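Side-chain contact in ASCH domain (PDB 3S9X), which is of unknown function but carries an ASCH domain of the PUA clan and, by family, may bind RNA: residues A[20-23]-A[24-27]. Residues are numbered along the deposited sequence; the frame is centred on the assembly and turned at random.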
ATOM      1  N   SER A  20      -1.687   5.426  22.012  1.00 12.33           N
ATOM      2  CA  SER A  20      -2.806   6.357  21.998  1.00 12.96           C
ATOM      3  C   SER A  20      -4.130   5.574  21.968  1.00 13.31           C
ATOM      4  O   SER A  20      -5.222   6.138  22.039  1.00 16.25           O
ATOM      5  CB  SER A  20      -2.678   7.196  20.654  1.00 14.98           C
ATOM      6  OG  SER A  20      -3.213   6.399  19.523  1.00 14.51           O
ATOM      7  N   VAL A  21      -4.067   4.251  21.950  1.00 11.18           N
ATOM      8  CA  VAL A  21      -5.252   3.394  21.970  1.00 11.44           C
ATOM      9  C   VAL A  21      -5.181   2.466  23.218  1.00  8.85           C
ATOM     10  O   VAL A  21      -4.171   2.332  23.851  1.00 10.50           O
ATOM     11  CB  VAL A  21      -5.466   2.554  20.690  1.00 12.05           C
ATOM     12  CG1 VAL A  21      -5.636   3.498  19.490  1.00 16.03           C
ATOM     13  CG2 VAL A  21      -4.292   1.613  20.452  1.00 11.86           C
ATOM     14  N   SER A  22      -6.288   1.867  23.551  1.00  9.97           N
ATOM     15  CA  SER A  22      -6.374   1.030  24.764  1.00 10.04           C
ATOM     16  C   SER A  22      -5.533  -0.219  24.566  1.00 11.23           C
ATOM     17  O   SER A  22      -5.248  -0.630  23.453  1.00 11.31           O
ATOM     18  CB  SER A  22      -7.796   0.587  24.965  1.00 11.98           C
ATOM     19  OG  SER A  22      -8.176  -0.377  23.990  1.00 16.69           O
ATOM     20  N   ARG A  23      -5.197  -0.866  25.683  1.00 11.48           N
ATOM     21  CA  ARG A  23      -4.386  -2.109  25.641  1.00 13.17           C
ATOM     22  C   ARG A  23      -5.104  -3.137  24.838  1.00 15.84           C
ATOM     23  O   ARG A  23      -4.453  -3.870  24.041  1.00 16.34           O
ATOM     24  CB  ARG A  23      -4.207  -2.658  27.021  1.00 14.24           C
ATOM     25  CG  ARG A  23      -3.178  -3.811  26.997  1.00 17.36           C
ATOM     26  CD  ARG A  23      -1.829  -3.316  26.827  1.00 21.01           C
ATOM     27  NE  ARG A  23      -1.277  -2.534  27.931  1.00 21.48           N
ATOM     28  CZ  ARG A  23      -0.705  -3.018  29.003  1.00 21.61           C
ATOM     29  NH1 ARG A  23      -0.536  -4.352  29.147  1.00 26.19           N
ATOM     30  NH2 ARG A  23      -0.212  -2.169  29.866  1.00 21.15           N
ATOM     31  N   GLU A  24      -6.423  -3.160  24.913  1.00 18.84           N
ATOM     32  CA  GLU A  24      -7.199  -4.200  24.168  1.00 23.25           C
ATOM     33  C   GLU A  24      -6.958  -4.054  22.692  1.00 21.76           C
ATOM     34  O   GLU A  24      -6.786  -5.045  21.985  1.00 23.78           O
ATOM     35  CB  GLU A  24      -8.739  -4.046  24.323  1.00 24.92           C
ATOM     36  CG  GLU A  24      -9.276  -4.414  25.718  1.00 30.85           C
ATOM     37  CD  GLU A  24      -8.813  -5.810  26.204  1.00 36.91           C
ATOM     38  OE1 GLU A  24      -9.129  -6.854  25.539  1.00 43.93           O
ATOM     39  OE2 GLU A  24      -8.123  -5.861  27.255  1.00 37.40           O
ATOM     40  N   VAL A  25      -6.988  -2.815  22.241  1.00 18.07           N
ATOM     41  CA  VAL A  25      -6.823  -2.516  20.830  1.00 16.33           C
ATOM     42  C   VAL A  25      -5.399  -2.691  20.384  1.00 13.80           C
ATOM     43  O   VAL A  25      -5.154  -3.345  19.369  1.00 16.27           O
ATOM     44  CB  VAL A  25      -7.305  -1.072  20.505  1.00 15.86           C
ATOM     45  CG1 VAL A  25      -6.971  -0.530  19.045  1.00 17.72           C
ATOM     46  CG2 VAL A  25      -8.790  -0.902  20.874  1.00 22.18           C
ATOM     47  N   SER A  26      -4.442  -2.192  21.145  1.00 11.85           N
ATOM     48  CA  SER A  26      -3.068  -2.284  20.667  1.00 11.13           C
ATOM     49  C   SER A  26      -2.564  -3.730  20.613  1.00 13.89           C
ATOM     50  O   SER A  26      -1.804  -4.043  19.722  1.00 13.98           O
ATOM     51  CB  SER A  26      -2.111  -1.455  21.519  1.00 11.72           C
ATOM     52  OG  SER A  26      -2.128  -1.811  22.851  1.00 14.86           O
ATOM     53  N   GLU A  27      -2.956  -4.568  21.545  1.00 15.36           N
ATOM     54  CA  GLU A  27      -2.418  -5.880  21.634  1.00 17.38           C
ATOM     55  C   GLU A  27      -2.957  -6.774  20.550  1.00 17.40           C
ATOM     56  O   GLU A  27      -2.345  -7.833  20.283  1.00 20.21           O
ATOM     57  CB  GLU A  27      -2.678  -6.502  23.038  1.00 18.64           C
ATOM     58  CG  GLU A  27      -1.605  -6.075  23.989  1.00 24.52           C
ATOM     59  CD  GLU A  27      -1.738  -6.631  25.386  1.00 25.15           C
ATOM     60  OE1 GLU A  27      -2.822  -7.247  25.691  1.00 27.30           O
ATOM     61  OE2 GLU A  27      -0.729  -6.422  26.117  1.00 32.95           O
TER
HETATM   62  O   HOH W   1      -2.112   0.528  24.401  1.00 13.58           O
HETATM   63  O   HOH W   2      -2.178  -6.893  28.408  1.00 39.68           O
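The carboxylate of E27 comes to the edge of the R23 guanidinium, with OE2 close to the guanidinium plane and the two flat groups turned 62° from each other. Their salt bridge is long, 3.7 Å from R23 NH1 to E27 OE2, and a water spans the same two atoms through weak bonds. More intimate is the aliphatic part, where R23 CD comes to 3.4 Å from E27 OE2. R23 starts with CG anti to the backbone N (chi1 -171°), then bends at chi2 and chi3, which lays CG and CD alongside the carboxylate of E27, whose side chain runs straight from CG outward.

On the backbone, the first turn is closed by S26 N to S22 O (2.9 Å) and by E27 N to R23 O. A chi1 of 71° turns S22 OG in over the start of the helix, where it takes the N-H of V25 at 3.2 Å. A second water joins V21 O to S26 OG, 2.8 Å from each. The V21 and V25 side chains lie roughly perpendicular, V21 CG2 touching V25 CG1 at 3.7 Å. All this sits on the surface, where the loop after helix 8-19 turns into the short helix 23-27: a serine N-cap followed by an i to i+4 Arg-Glu pair along the first turn.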